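Local atomic coordinates of amino acid ABC transporter, periplasmic amino acid-binding protein, putative (Streptococcus pneumoniae, PDB entry 4I62), a protein that binds L-arginine and, as an ABC transporter substrate-binding protein, probably delivers amino acids to its membrane partner for import. Residues I133-D138 against P210-A215. Numbering follows the deposited sequence. Where two conformers were deposited one is given.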
loop_
_atom_site.group_PDB
_atom_site.type_symbol
_atom_site.label_atom_id
_atom_site.label_comp_id
_atom_site.label_asym_id
_atom_site.label_seq_id
_atom_site.Cartn_x
_atom_site.Cartn_y
_atom_site.Cartn_z
ATOM N N ILE A 133 -12.755 -4.590 -6.091
ATOM C CA ILE A 133 -12.598 -4.839 -7.514
ATOM C C ILE A 133 -13.225 -6.197 -7.848
ATOM O O ILE A 133 -13.092 -7.166 -7.088
ATOM C CB ILE A 133 -11.104 -4.711 -7.964
ATOM C CG1 ILE A 133 -10.961 -4.780 -9.489
ATOM C CG2 ILE A 133 -10.203 -5.695 -7.266
ATOM C CD1 ILE A 133 -9.551 -4.379 -9.956
ATOM N N VAL A 134 -13.976 -6.210 -8.959
ATOM C CA VAL A 134 -14.753 -7.360 -9.385
ATOM C C VAL A 134 -14.646 -7.496 -10.905
ATOM O O VAL A 134 -14.202 -6.584 -11.597
ATOM C CB VAL A 134 -16.257 -7.189 -8.969
ATOM C CG1 VAL A 134 -16.368 -7.185 -7.452
ATOM C CG2 VAL A 134 -16.882 -5.925 -9.564
ATOM N N LYS A 135 -15.084 -8.653 -11.428
ATOM C CA LYS A 135 -15.312 -8.705 -12.879
ATOM C C LYS A 135 -16.322 -7.630 -13.256
ATOM O O LYS A 135 -17.281 -7.371 -12.493
ATOM C CB LYS A 135 -15.807 -10.061 -13.317
ATOM C CG LYS A 135 -14.787 -11.178 -13.275
ATOM C CD LYS A 135 -15.331 -12.331 -14.129
ATOM C CE LYS A 135 -14.297 -13.393 -14.453
ATOM N NZ LYS A 135 -13.994 -14.151 -13.235
ATOM N N LYS A 136 -16.188 -7.038 -14.436
ATOM C CA LYS A 136 -17.027 -5.890 -14.763
ATOM C C LYS A 136 -18.509 -6.223 -14.793
ATOM O O LYS A 136 -19.346 -5.333 -14.487
ATOM C CB LYS A 136 -16.584 -5.212 -16.049
ATOM C CG LYS A 136 -16.722 -6.031 -17.270
ATOM C CD LYS A 136 -16.209 -5.248 -18.469
ATOM C CE LYS A 136 -16.136 -6.117 -19.715
ATOM N NZ LYS A 136 -15.194 -5.543 -20.720
ATOM N N SER A 137 -18.878 -7.449 -15.160
ATOM C CA SER A 137 -20.281 -7.844 -15.136
ATOM C C SER A 137 -20.891 -7.950 -13.748
ATOM O O SER A 137 -22.081 -8.181 -13.629
ATOM C CB SER A 137 -20.429 -9.183 -15.864
ATOM O OG SER A 137 -19.678 -10.199 -15.218
ATOM N N ASP A 138 -20.080 -7.798 -12.709
ATOM C CA ASP A 138 -20.530 -7.910 -11.323
ATOM C C ASP A 138 -20.500 -6.569 -10.595
ATOM O O ASP A 138 -20.739 -6.519 -9.380
ATOM C CB ASP A 138 -19.665 -8.904 -10.527
ATOM C CG ASP A 138 -19.870 -10.341 -10.920
ATOM O OD1 ASP A 138 -20.989 -10.683 -11.352
ATOM O OD2 ASP A 138 -18.930 -11.155 -10.783
ATOM N N PRO A 210 -9.368 -4.099 -18.370
ATOM C CA PRO A 210 -10.717 -3.637 -18.727
ATOM C C PRO A 210 -11.795 -4.709 -18.558
ATOM O O PRO A 210 -12.989 -4.402 -18.685
ATOM C CB PRO A 210 -10.574 -3.249 -20.201
ATOM C CG PRO A 210 -9.412 -4.066 -20.690
ATOM C CD PRO A 210 -8.465 -4.111 -19.534
ATOM N N ASP A 211 -11.398 -5.937 -18.222
ATOM C CA ASP A 211 -12.326 -6.986 -17.822
ATOM C C ASP A 211 -12.830 -6.823 -16.379
ATOM O O ASP A 211 -13.748 -7.539 -15.966
ATOM C CB ASP A 211 -11.631 -8.346 -17.994
ATOM C CG ASP A 211 -10.226 -8.391 -17.345
ATOM O OD1 ASP A 211 -9.376 -7.528 -17.640
ATOM O OD2 ASP A 211 -9.980 -9.313 -16.547
ATOM N N LEU A 212 -12.221 -5.911 -15.621
ATOM C CA LEU A 212 -12.540 -5.683 -14.224
ATOM C C LEU A 212 -13.136 -4.294 -14.035
ATOM O O LEU A 212 -13.038 -3.423 -14.919
ATOM C CB LEU A 212 -11.252 -5.788 -13.398
ATOM C CG LEU A 212 -10.490 -7.122 -13.521
ATOM C CD1 LEU A 212 -9.276 -7.164 -12.587
ATOM C CD2 LEU A 212 -11.391 -8.332 -13.250
ATOM N N ALA A 213 -13.733 -4.065 -12.873
ATOM C CA ALA A 213 -14.349 -2.769 -12.553
ATOM C C ALA A 213 -14.391 -2.603 -11.047
ATOM O O ALA A 213 -14.331 -3.579 -10.294
ATOM C CB ALA A 213 -15.734 -2.637 -13.133
ATOM N N ILE A 214 -14.528 -1.353 -10.607
ATOM C CA ILE A 214 -14.845 -1.019 -9.224
ATOM C C ILE A 214 -16.330 -1.294 -8.958
ATOM O O ILE A 214 -17.164 -0.777 -9.674
ATOM C CB ILE A 214 -14.581 0.496 -8.978
ATOM C CG1 ILE A 214 -13.127 0.850 -9.315
ATOM C CG2 ILE A 214 -14.986 0.871 -7.535
ATOM C CD1 ILE A 214 -12.128 0.096 -8.461
ATOM N N ALA A 215 -16.649 -2.113 -7.950
ATOM C CA ALA A 215 -18.033 -2.396 -7.615
ATOM C C ALA A 215 -18.704 -1.204 -6.957
ATOM O O ALA A 215 -18.066 -0.283 -6.418
ATOM C CB ALA A 215 -18.105 -3.577 -6.646
#
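The peptide groups of V134 and A213 face each other across the two strands as an antiparallel hydrogen-bonded pair: V134 N donates to A213 O at 3.0 Å and A213 N to V134 O at 2.9 Å. I133, on the same face of the sheet as I214, reaches past its own pair to meet L212. With CG1 anti to its backbone N (chi1 -172°), I133 carries CD1 to 3.8 Å from L212 CD1, and these long branched chains suit the side that turns to the helices. V134 and A213 share the other face; V134 CG2 also rests 3.9 Å from A215 CB, just beyond the strand pairing, and the small methyl of A213 lies against K136 CA and CB. There the strand gives way to a 3-10 segment, held by a hydrogen bond from K136 N to D211 O at 2.9 Å. The lysine's extended, flexible chain then runs along the partner backbone, so that NZ hydrogen-bonds P210 O at 3.2 Å from above that carbonyl's plane. D211 instead turns its carboxylate to a salt bridge with K188. Strand 212-214 thus joins 126-135, whose I133 also bonds through its backbone to V195 of strand 194-198, while helices 180-188 and 199-208 pack over I133 in this lobe of the type II periplasmic binding fold.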